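Local coordinates for protein GCN5-related N-acetyltransferase:Aminotransferase, class-II (Rhodopseudomonas palustris, PDB 2FIW) that binds acetyl-coenzyme A and, as a member of the GNAT family, probably transfers its acetyl group to an amine acceptor, at residues G61-I66 with A77-P82; D83-L88 with L119-S124; Q140-S145 with N153-K158. All coordinates share one frame; numbering follows the deposited sequence.

Interaction 1: residues G61-I66 with A77-P82; sequences GQLTLI and ASLKGP
The antiparallel hairpin of strands 63-69 and 72-80 in the central GNAT sheet brings L63 opposite L79, T64 opposite S78 and L65 opposite A77. L63 and L79 are a hydrogen-bonded pair, with L63 N giving its proton to L79 O at 3.0 Å and L79 N returning one to L63 O at 2.8 Å. L65 and A77 repeat the exchange at the far end, while the non-hydrogen-bonded pair T64 and S78 between them draws the CA atoms to 4.2 Å. On the face of L63, L65, A77 and L79 the contact is apolar: the two leucines of the first pair lie side by side and point the same way, CD1 of L63 4.0 Å from CD2 of L79, and helix 99-112 covers this face through A106, L107 and L110. The face of T64 and S78 is polar. S78 turns OG anti to its N (chi1 -151°), which sets it 2.7 Å from T64 OG1, itself hydrogen-bonded to L59 O; M87 of the next strand packs against S78. Just before the strand, Q62 leans across the hairpin: its CB rests 3.2 Å from L79 O, and its extended chain carries the amide past S78 OG and obliquely over the CB-CD part of K80. With an alanine here, the amide and CG would be gone, which would probably take one of two polar neighbours from S78 OG and leave the flank of K80 uncovered. At the open end a water accepts from G81 N at 3.0 Å and reaches G61 O weakly. The chemistry thus divides by face: apolar contact toward the helix, and on the other side two close hydroxyls, the buried one of T64 satisfied by L59 O.

Interaction 2: residues D83-L88 with L119-S124; sequences DHIDML and LTVDAS. With ACO (acetyl coenzyme *a), chain C.
D83 and T120 open the parallel pairing of strands 84-90 and 118-123, the two strands of a beta-alpha-beta unit whose crossover is helix 99-112. Backbone hydrogen bonds come first: T120 N donates to D83 O at 2.7 Å, and I85 N is held by T120 O at 2.8 Å. Beyond I85 the strands, their axes at 35°, separate. A water stands in the widening gap, giving a proton to I85 O at 2.7 Å and accepting one from D122 N. Among apolar contacts, L119 CD1 lies 3.8 Å from I85 CG1, the two side chains crossing at about a right angle, and CB of I85 meets CB of V121. On the other face of the sheet a CH-pi contact forms: T120 CG2 sits 3.8 Å from the centroid of the H84 ring, over one face and displaced toward its rim. The torsion of T120 explains this, since OG1 anti to N (chi1 177°) leaves CG2 to meet the imidazole. Ligand contacts fill the opened end. A classic beta bulge places D86 and M87 together across from S78, as is usual for this strand in GNAT enzymes, and just beyond it L88 N makes a weak bond to the thioester oxygen O, while N4P of the pantetheine donates to L88 O at 2.8 Å. The acetyl CH3 rests against V121 CG2 at 3.6 Å, and S124 OG approaches O5P, although N126 OD1 also competes for that hydroxyl. The splay therefore trades strand-to-strand bonds for strand-to-cofactor ones, and the L88 N-H, weakly placed as it is, would be expected to polarise the acetyl carbonyl toward attack.

Interaction 3: residues Q140-S145 with N153-K158; sequences QRNTVS and NTTMTK
N142 and N153 form the tight centre of this hairpin between strands 137-146 and 149-159, where two backbone hydrogen bonds and one between the side-chain amides join the same pair. N142 N donates to N153 O at 2.8 Å and N153 N to N142 O. The side chain of N142 spends both protons of ND2: one runs nearly along the carbonyl of N153 to OD1 (2.7 Å), the other goes to T155 OG1 (2.9 Å). Both acceptors lie close to the plane of the N142 amide, which fixes its rotation, while the N153 amide is turned 75° against it. Chi1 of N142, off the staggered value at -31°, brings ND2 between the two acceptors. T155 OG1, taking that proton, is also bonded to D122 OD1 on the neighbouring strand. Toward Q140 the backbone grip is uneven, T155 N to Q140 O being short at 2.7 Å and the return bond from Q140 N to T155 O weak. On the N142 side, V144 CG1 only touches N153 ND2 (3.8 Å), while its backbone goes on pairing with L151.

The other face is looser. The guanidinium of R141 meets T154 OG1 at its edge, NE making only a weak bond of 3.4 Å, and a water accepts from T154 OG1 at 2.6 Å and weakly from R141 NH2; the main partner of R141 is D125, in a salt bridge. Besides the backbone bonds, a chain of amide, hydroxyl and carboxylate (N142, T155, D122) orients the side chains, with the arginine side left to water and charge.

In the fold
All three contacts belong to one mixed sheet. Interactions 1 and 2 meet where strands 72-80 and 84-90 pair, S78 bonding to both D86 and M87; interactions 2 and 3 meet where strands 118-123 and 149-159 pair, through A123 with T154 and D122 with T155. Interactions 1 and 3 do not touch, their nearest atoms being about 9 Å apart. Interaction 2 lies nearest the centre of the chain and alone is parallel, its strands splitting to admit acetyl-coenzyme A. The others are antiparallel hairpins on opposite sides of it: interaction 1, partly buried, lays leucines against helix 99-112, whereas interaction 3, at the surface, relies on amides, hydroxyls and water.

Interaction 1: residues G61-I66 with A77-P82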
loop_
_atom_site.group_PDB
_atom_site.type_symbol
_atom_site.label_atom_id
_atom_site.label_comp_id
_atom_site.label_asym_id
_atom_site.label_seq_id
_atom_site.Cartn_x
_atom_site.Cartn_y
_atom_site.Cartn_z
ATOM N N GLY A 61 0.724 14.879 -0.693
ATOM C CA GLY A 61 0.999 15.466 0.613
ATOM C C GLY A 61 1.619 14.466 1.573
ATOM O O GLY A 61 1.884 14.791 2.738
ATOM N N GLN A 62 1.848 13.248 1.076
ATOM C CA GLN A 62 2.562 12.204 1.809
ATOM C C GLN A 62 3.885 11.882 1.103
ATOM O O GLN A 62 4.242 12.520 0.107
ATOM C CB GLN A 62 1.673 10.971 1.943
ATOM C CG GLN A 62 0.555 11.149 2.987
ATOM C CD GLN A 62 -0.538 10.073 2.930
ATOM O OE1 GLN A 62 -0.374 9.006 2.313
ATOM N NE2 GLN A 62 -1.668 10.364 3.564
ATOM N N LEU A 63 4.637 10.924 1.625
ATOM C CA LEU A 63 5.830 10.457 0.909
ATOM C C LEU A 63 5.477 9.204 0.113
ATOM O O LEU A 63 5.388 8.112 0.665
ATOM C CB LEU A 63 7.025 10.231 1.850
ATOM C CG LEU A 63 7.463 11.338 2.825
ATOM C CD1 LEU A 63 8.777 10.925 3.490
ATOM C CD2 LEU A 63 7.638 12.709 2.151
ATOM N N THR A 64 5.265 9.395 -1.186
ATOM C CA THR A 64 4.690 8.383 -2.064
ATOM C C THR A 64 5.686 7.979 -3.142
ATOM O O THR A 64 6.174 8.813 -3.902
ATOM C CB THR A 64 3.349 8.890 -2.726
ATOM O OG1 THR A 64 2.480 9.375 -1.709
ATOM C CG2 THR A 64 2.634 7.777 -3.493
ATOM N N LEU A 65 5.974 6.686 -3.191
ATOM C CA LEU A 65 6.927 6.127 -4.131
ATOM C C LEU A 65 6.196 5.246 -5.123
ATOM O O LEU A 65 5.241 4.565 -4.757
ATOM C CB LEU A 65 7.993 5.304 -3.384
ATOM C CG LEU A 65 9.051 6.038 -2.531
ATOM C CD1 LEU A 65 9.749 5.084 -1.547
ATOM C CD2 LEU A 65 10.063 6.736 -3.452
ATOM N N ILE A 66 6.663 5.258 -6.369
ATOM C CA ILE A 66 6.115 4.433 -7.425
ATOM C C ILE A 66 7.143 3.400 -7.875
ATOM O O ILE A 66 8.270 3.753 -8.210
ATOM C CB ILE A 66 5.678 5.290 -8.616
ATOM C CG1 ILE A 66 4.466 6.134 -8.222
ATOM C CG2 ILE A 66 5.359 4.412 -9.834
ATOM C CD1 ILE A 66 3.880 6.906 -9.349
ATOM N N ALA A 77 3.494 2.965 -2.875
ATOM C CA ALA A 77 3.271 2.953 -1.438
ATOM C C ALA A 77 3.446 4.362 -0.888
ATOM O O ALA A 77 4.090 5.204 -1.511
ATOM C CB ALA A 77 4.203 1.960 -0.744
ATOM N N SER A 78 2.861 4.604 0.281
ATOM C CA SER A 78 2.772 5.943 0.820
ATOM C C SER A 78 2.986 5.966 2.312
ATOM O O SER A 78 2.313 5.269 3.075
ATOM C CB SER A 78 1.426 6.554 0.478
ATOM O OG SER A 78 1.514 7.963 0.378
ATOM N N LEU A 79 3.958 6.769 2.722
ATOM C CA LEU A 79 4.188 7.004 4.130
ATOM C C LEU A 79 3.472 8.292 4.551
ATOM O O LEU A 79 3.639 9.336 3.915
ATOM C CB LEU A 79 5.693 7.085 4.413
ATOM C CG LEU A 79 6.091 7.323 5.871
ATOM C CD1 LEU A 79 6.094 6.007 6.634
ATOM C CD2 LEU A 79 7.468 7.968 5.882
ATOM N N LYS A 80 2.645 8.195 5.590
ATOM C CA LYS A 80 2.035 9.364 6.209
ATOM C C LYS A 80 2.812 9.686 7.469
ATOM O O LYS A 80 3.160 8.786 8.242
ATOM C CB LYS A 80 0.564 9.116 6.560
ATOM C CG LYS A 80 -0.107 10.295 7.268
ATOM C CD LYS A 80 -1.621 10.160 7.302
ATOM C CE LYS A 80 -2.224 11.226 8.214
ATOM N NZ LYS A 80 -3.419 11.907 7.596
ATOM N N GLY A 81 3.099 10.974 7.657
ATOM C CA GLY A 81 3.748 11.463 8.871
ATOM C C GLY A 81 5.073 10.756 9.068
ATOM O O GLY A 81 5.663 10.274 8.092
ATOM N N PRO A 82 5.537 10.659 10.332
ATOM C CA PRO A 82 6.797 9.969 10.609
ATOM C C PRO A 82 6.740 8.431 10.444
ATOM O O PRO A 82 7.698 7.830 9.933
ATOM C CB PRO A 82 7.101 10.365 12.066
ATOM C CG PRO A 82 5.757 10.616 12.674
ATOM C CD PRO A 82 4.906 11.187 11.558
HETATM O O HOH W 1 2.839 12.955 5.473
#

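Interaction 2: residues D83-L88 with L119-S124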
loop_
_atom_site.group_PDB
_atom_site.type_symbol
_atom_site.label_atom_id
_atom_site.label_comp_id
_atom_site.label_asym_id
_atom_site.label_seq_id
_atom_site.Cartn_x
_atom_site.Cartn_y
_atom_site.Cartn_z
ATOM N N ASP A 83 5.627 7.811 10.840
ATOM C CA ASP A 83 5.618 6.360 11.048
ATOM C C ASP A 83 4.409 5.556 10.554
ATOM O O ASP A 83 4.245 4.407 10.950
ATOM C CB ASP A 83 5.848 6.065 12.531
ATOM C CG ASP A 83 4.854 6.777 13.434
ATOM O OD1 ASP A 83 3.817 7.298 12.939
ATOM O OD2 ASP A 83 5.125 6.815 14.659
ATOM N N HIS A 84 3.574 6.139 9.703
ATOM C CA HIS A 84 2.431 5.403 9.159
ATOM C C HIS A 84 2.604 4.933 7.725
ATOM O O HIS A 84 2.769 5.744 6.814
ATOM C CB HIS A 84 1.149 6.217 9.251
ATOM C CG HIS A 84 0.671 6.424 10.645
ATOM N ND1 HIS A 84 1.162 7.422 11.455
ATOM C CD2 HIS A 84 -0.251 5.758 11.379
ATOM C CE1 HIS A 84 0.561 7.365 12.631
ATOM N NE2 HIS A 84 -0.300 6.362 12.611
ATOM N N ILE A 85 2.522 3.622 7.527
ATOM C CA ILE A 85 2.371 3.079 6.186
ATOM C C ILE A 85 0.917 3.252 5.806
ATOM O O ILE A 85 0.062 2.478 6.225
ATOM C CB ILE A 85 2.791 1.600 6.089
ATOM C CG1 ILE A 85 4.286 1.458 6.412
ATOM C CG2 ILE A 85 2.432 1.021 4.706
ATOM C CD1 ILE A 85 4.857 0.124 6.045
ATOM N N ASP A 86 0.650 4.285 5.015
ATOM C CA ASP A 86 -0.707 4.669 4.665
ATOM C C ASP A 86 -1.282 3.844 3.511
ATOM O O ASP A 86 -2.471 3.546 3.498
ATOM C CB ASP A 86 -0.755 6.158 4.326
ATOM C CG ASP A 86 -2.175 6.697 4.251
ATOM O OD1 ASP A 86 -2.946 6.488 5.210
ATOM O OD2 ASP A 86 -2.522 7.335 3.238
HETATM N N MSE A 87 -0.433 3.480 2.555
HETATM C CA MSE A 87 -0.854 2.818 1.327
HETATM C C MSE A 87 0.225 1.906 0.778
HETATM O O MSE A 87 1.418 2.233 0.838
HETATM C CB MSE A 87 -1.235 3.855 0.270
HETATM C CG MSE A 87 -2.378 4.751 0.703
HETATM SE SE MSE A 87 -3.001 5.901 -0.685
HETATM C CE MSE A 87 -1.555 7.013 -0.773
ATOM N N LEU A 88 -0.216 0.759 0.260
ATOM C CA LEU A 88 0.621 -0.231 -0.408
ATOM C C LEU A 88 -0.260 -0.946 -1.414
ATOM O O LEU A 88 -1.165 -1.676 -1.019
ATOM C CB LEU A 88 1.154 -1.263 0.585
ATOM C CG LEU A 88 2.478 -1.988 0.282
ATOM C CD1 LEU A 88 2.485 -3.408 0.842
ATOM C CD2 LEU A 88 2.966 -1.980 -1.169
ATOM N N LEU A 119 7.302 1.798 13.185
ATOM C CA LEU A 119 6.444 1.904 12.005
ATOM C C LEU A 119 5.095 1.234 12.259
ATOM O O LEU A 119 5.009 0.196 12.927
ATOM C CB LEU A 119 7.103 1.273 10.768
ATOM C CG LEU A 119 7.662 2.181 9.656
ATOM C CD1 LEU A 119 7.548 1.497 8.310
ATOM C CD2 LEU A 119 6.936 3.508 9.541
ATOM N N THR A 120 4.035 1.818 11.718
ATOM C CA THR A 120 2.705 1.262 11.928
ATOM C C THR A 120 1.895 1.238 10.630
ATOM O O THR A 120 2.072 2.091 9.767
ATOM C CB THR A 120 1.974 1.948 13.119
ATOM O OG1 THR A 120 0.652 1.420 13.251
ATOM C CG2 THR A 120 1.896 3.455 12.931
ATOM N N VAL A 121 1.041 0.223 10.496
ATOM C CA VAL A 121 0.175 0.032 9.337
ATOM C C VAL A 121 -1.160 -0.524 9.826
ATOM O O VAL A 121 -1.187 -1.314 10.751
ATOM C CB VAL A 121 0.827 -0.896 8.243
ATOM C CG1 VAL A 121 1.084 -2.329 8.752
ATOM C CG2 VAL A 121 -0.007 -0.932 6.975
ATOM N N ASP A 122 -2.259 -0.061 9.231
ATOM C CA ASP A 122 -3.566 -0.689 9.395
ATOM C C ASP A 122 -3.768 -1.622 8.201
ATOM O O ASP A 122 -4.287 -1.211 7.156
ATOM C CB ASP A 122 -4.676 0.371 9.439
ATOM C CG ASP A 122 -4.685 1.167 10.738
ATOM O OD1 ASP A 122 -4.246 0.641 11.782
ATOM O OD2 ASP A 122 -5.146 2.330 10.717
ATOM N N ALA A 123 -3.347 -2.878 8.369
ATOM C CA ALA A 123 -3.237 -3.812 7.253
ATOM C C ALA A 123 -4.577 -4.423 6.919
ATOM O O ALA A 123 -5.285 -4.864 7.814
ATOM C CB ALA A 123 -2.225 -4.914 7.582
ATOM N N SER A 124 -4.917 -4.448 5.633
ATOM C CA SER A 124 -6.066 -5.202 5.139
ATOM C C SER A 124 -5.850 -6.702 5.370
ATOM O O SER A 124 -4.714 -7.154 5.478
ATOM C CB SER A 124 -6.288 -4.919 3.659
ATOM O OG SER A 124 -5.196 -5.387 2.879
HETATM N N1A ACO C . 8.318 -17.080 -5.841
HETATM C C2A ACO C . 7.479 -17.318 -4.813
HETATM N N3A ACO C . 7.080 -16.329 -3.990
HETATM C C4A ACO C . 7.498 -15.034 -4.156
HETATM C C5A ACO C . 8.358 -14.710 -5.192
HETATM C C6A ACO C . 8.789 -15.827 -6.087
HETATM N N6A ACO C . 9.633 -15.603 -7.126
HETATM N N7A ACO C . 8.606 -13.383 -5.119
HETATM C C8A ACO C . 7.909 -12.896 -4.063
HETATM N N9A ACO C . 7.247 -13.905 -3.480
HETATM C C1B ACO C . 6.342 -13.868 -2.299
HETATM C C2B ACO C . 6.962 -13.324 -1.026
HETATM O O2B ACO C . 7.696 -14.338 -0.337
HETATM C C3B ACO C . 5.729 -12.892 -0.249
HETATM O O3B ACO C . 5.288 -13.917 0.644
HETATM P P3B ACO C . 4.426 -13.591 1.978
HETATM O O7A ACO C . 3.002 -13.277 1.533
HETATM O O8A ACO C . 5.116 -12.394 2.591
HETATM O O9A ACO C . 4.562 -14.872 2.771
HETATM C C4B ACO C . 4.650 -12.618 -1.306
HETATM O O4B ACO C . 5.162 -13.093 -2.553
HETATM C C5B ACO C . 4.320 -11.132 -1.445
HETATM O O5B ACO C . 5.556 -10.408 -1.530
HETATM P P1A ACO C . 5.838 -9.275 -2.636
HETATM O O1A ACO C . 5.943 -9.916 -4.005
HETATM O O2A ACO C . 6.984 -8.466 -2.071
HETATM O O3A ACO C . 4.484 -8.401 -2.517
HETATM P P2A ACO C . 3.536 -8.049 -3.747
HETATM O O4A ACO C . 2.830 -9.311 -4.162
HETATM O O5A ACO C . 4.355 -7.287 -4.748
HETATM O O6A ACO C . 2.460 -7.027 -3.099
HETATM C CBP ACO C . 0.518 -6.477 -1.642
HETATM C CCP ACO C . 1.888 -7.161 -1.790
HETATM C CDP ACO C . -0.034 -6.840 -0.269
HETATM C CEP ACO C . 0.676 -4.970 -1.767
HETATM C CAP ACO C . -0.458 -6.926 -2.757
HETATM O OAP ACO C . -0.840 -8.305 -2.607
HETATM C C9P ACO C . -1.692 -6.066 -3.009
HETATM O O9P ACO C . -1.634 -5.044 -3.856
HETATM N N8P ACO C . -2.786 -6.348 -2.430
HETATM C C7P ACO C . -4.106 -5.713 -2.547
HETATM C C6P ACO C . -4.188 -4.314 -1.934
HETATM C C5P ACO C . -3.879 -4.407 -0.471
HETATM O O5P ACO C . -4.354 -5.300 0.220
HETATM N N4P ACO C . -3.060 -3.483 0.008
HETATM C C3P ACO C . -2.601 -3.394 1.379
HETATM C C2P ACO C . -3.650 -2.620 2.160
HETATM S S1P ACO C . -2.809 -2.118 3.614
HETATM C C ACO C . -2.488 -0.500 3.379
HETATM O O ACO C . -2.442 -0.034 2.247
HETATM C CH3 ACO C . -2.296 0.264 4.443
HETATM O O HOH W 2 -2.404 2.144 7.262
#

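Interaction 3: residues Q140-S145 with N153-K158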
loop_
_atom_site.group_PDB
_atom_site.type_symbol
_atom_site.label_atom_id
_atom_site.label_comp_id
_atom_site.label_asym_id
_atom_site.label_seq_id
_atom_site.Cartn_x
_atom_site.Cartn_y
_atom_site.Cartn_z
ATOM N N GLN A 140 -4.034 -4.673 17.092
ATOM C CA GLN A 140 -5.432 -4.274 17.268
ATOM C C GLN A 140 -6.243 -4.522 16.000
ATOM O O GLN A 140 -5.902 -4.023 14.928
ATOM C CB GLN A 140 -5.497 -2.792 17.694
ATOM C CG GLN A 140 -6.865 -2.271 18.103
ATOM C CD GLN A 140 -7.566 -3.173 19.111
ATOM O OE1 GLN A 140 -8.494 -3.901 18.762
ATOM N NE2 GLN A 140 -7.112 -3.139 20.366
ATOM N N ARG A 141 -7.301 -5.314 16.128
ATOM C CA ARG A 141 -8.254 -5.524 15.057
ATOM C C ARG A 141 -9.214 -4.328 15.056
ATOM O O ARG A 141 -9.696 -3.922 16.109
ATOM C CB ARG A 141 -8.968 -6.872 15.265
ATOM C CG ARG A 141 -10.048 -7.254 14.254
ATOM C CD ARG A 141 -9.740 -8.626 13.613
ATOM N NE ARG A 141 -9.064 -8.380 12.349
ATOM C CZ ARG A 141 -9.495 -8.711 11.136
ATOM N NH1 ARG A 141 -10.595 -9.411 10.936
ATOM N NH2 ARG A 141 -8.759 -8.359 10.093
ATOM N N ASN A 142 -9.438 -3.731 13.886
ATOM C CA ASN A 142 -10.309 -2.567 13.753
ATOM C C ASN A 142 -11.339 -2.769 12.666
ATOM O O ASN A 142 -11.242 -3.676 11.847
ATOM C CB ASN A 142 -9.539 -1.288 13.374
ATOM C CG ASN A 142 -8.121 -1.238 13.917
ATOM O OD1 ASN A 142 -7.893 -1.134 15.132
ATOM N ND2 ASN A 142 -7.156 -1.265 13.009
ATOM N N THR A 143 -12.323 -1.888 12.663
ATOM C CA THR A 143 -13.244 -1.740 11.557
ATOM C C THR A 143 -13.107 -0.298 11.115
ATOM O O THR A 143 -13.039 0.606 11.940
ATOM C CB THR A 143 -14.699 -2.049 11.995
ATOM O OG1 THR A 143 -14.798 -3.437 12.361
ATOM C CG2 THR A 143 -15.689 -1.733 10.912
ATOM N N VAL A 144 -13.032 -0.090 9.813
ATOM C CA VAL A 144 -13.007 1.256 9.256
ATOM C C VAL A 144 -14.295 1.467 8.450
ATOM O O VAL A 144 -14.771 0.558 7.763
ATOM C CB VAL A 144 -11.695 1.512 8.398
ATOM C CG1 VAL A 144 -11.633 0.588 7.188
ATOM C CG2 VAL A 144 -11.581 2.967 7.971
ATOM N N SER A 145 -14.862 2.663 8.563
ATOM C CA SER A 145 -16.029 3.032 7.781
ATOM C C SER A 145 -15.554 3.794 6.543
ATOM O O SER A 145 -14.928 4.838 6.665
ATOM C CB SER A 145 -16.997 3.873 8.623
ATOM O OG SER A 145 -18.149 4.227 7.871
ATOM N N ASN A 153 -9.691 -4.429 9.447
ATOM C CA ASN A 153 -8.250 -4.462 9.258
ATOM C C ASN A 153 -7.571 -4.633 10.597
ATOM O O ASN A 153 -8.241 -4.737 11.614
ATOM C CB ASN A 153 -7.701 -3.247 8.470
ATOM C CG ASN A 153 -7.902 -1.926 9.183
ATOM O OD1 ASN A 153 -7.631 -1.791 10.377
ATOM N ND2 ASN A 153 -8.361 -0.935 8.438
ATOM N N THR A 154 -6.248 -4.702 10.590
ATOM C CA THR A 154 -5.483 -4.912 11.801
ATOM C C THR A 154 -4.334 -3.915 11.840
ATOM O O THR A 154 -3.564 -3.782 10.870
ATOM C CB THR A 154 -4.916 -6.353 11.865
ATOM O OG1 THR A 154 -5.924 -7.278 11.463
ATOM C CG2 THR A 154 -4.473 -6.720 13.271
ATOM N N THR A 155 -4.232 -3.219 12.967
ATOM C CA THR A 155 -3.079 -2.384 13.268
ATOM C C THR A 155 -1.932 -3.315 13.629
ATOM O O THR A 155 -2.083 -4.200 14.454
ATOM C CB THR A 155 -3.378 -1.406 14.424
ATOM O OG1 THR A 155 -4.554 -0.657 14.110
ATOM C CG2 THR A 155 -2.214 -0.448 14.648
HETATM N N MSE A 156 -0.806 -3.131 12.953
HETATM C CA MSE A 156 0.373 -3.970 13.116
HETATM C C MSE A 156 1.560 -3.030 13.167
HETATM O O MSE A 156 1.633 -2.082 12.386
HETATM C CB MSE A 156 0.536 -4.936 11.936
HETATM C CG MSE A 156 -0.728 -5.686 11.549
HETATM SE SE MSE A 156 -0.411 -7.059 10.260
HETATM C CE MSE A 156 -2.169 -7.508 9.895
ATOM N N THR A 157 2.477 -3.278 14.094
ATOM C CA THR A 157 3.620 -2.378 14.296
ATOM C C THR A 157 4.950 -3.104 14.137
ATOM O O THR A 157 5.047 -4.297 14.415
ATOM C CB THR A 157 3.575 -1.681 15.681
ATOM O OG1 THR A 157 3.587 -2.676 16.710
ATOM C CG2 THR A 157 2.319 -0.818 15.831
ATOM N N LYS A 158 5.957 -2.377 13.663
ATOM C CA LYS A 158 7.315 -2.895 13.559
ATOM C C LYS A 158 8.320 -1.942 14.202
ATOM O O LYS A 158 8.328 -0.739 13.904
ATOM C CB LYS A 158 7.693 -3.137 12.099
ATOM C CG LYS A 158 9.032 -3.859 11.910
ATOM C CD LYS A 158 9.461 -3.845 10.464
ATOM C CE LYS A 158 10.757 -4.591 10.263
ATOM N NZ LYS A 158 11.053 -4.767 8.809
HETATM O O HOH W 3 -6.046 -7.398 8.827
#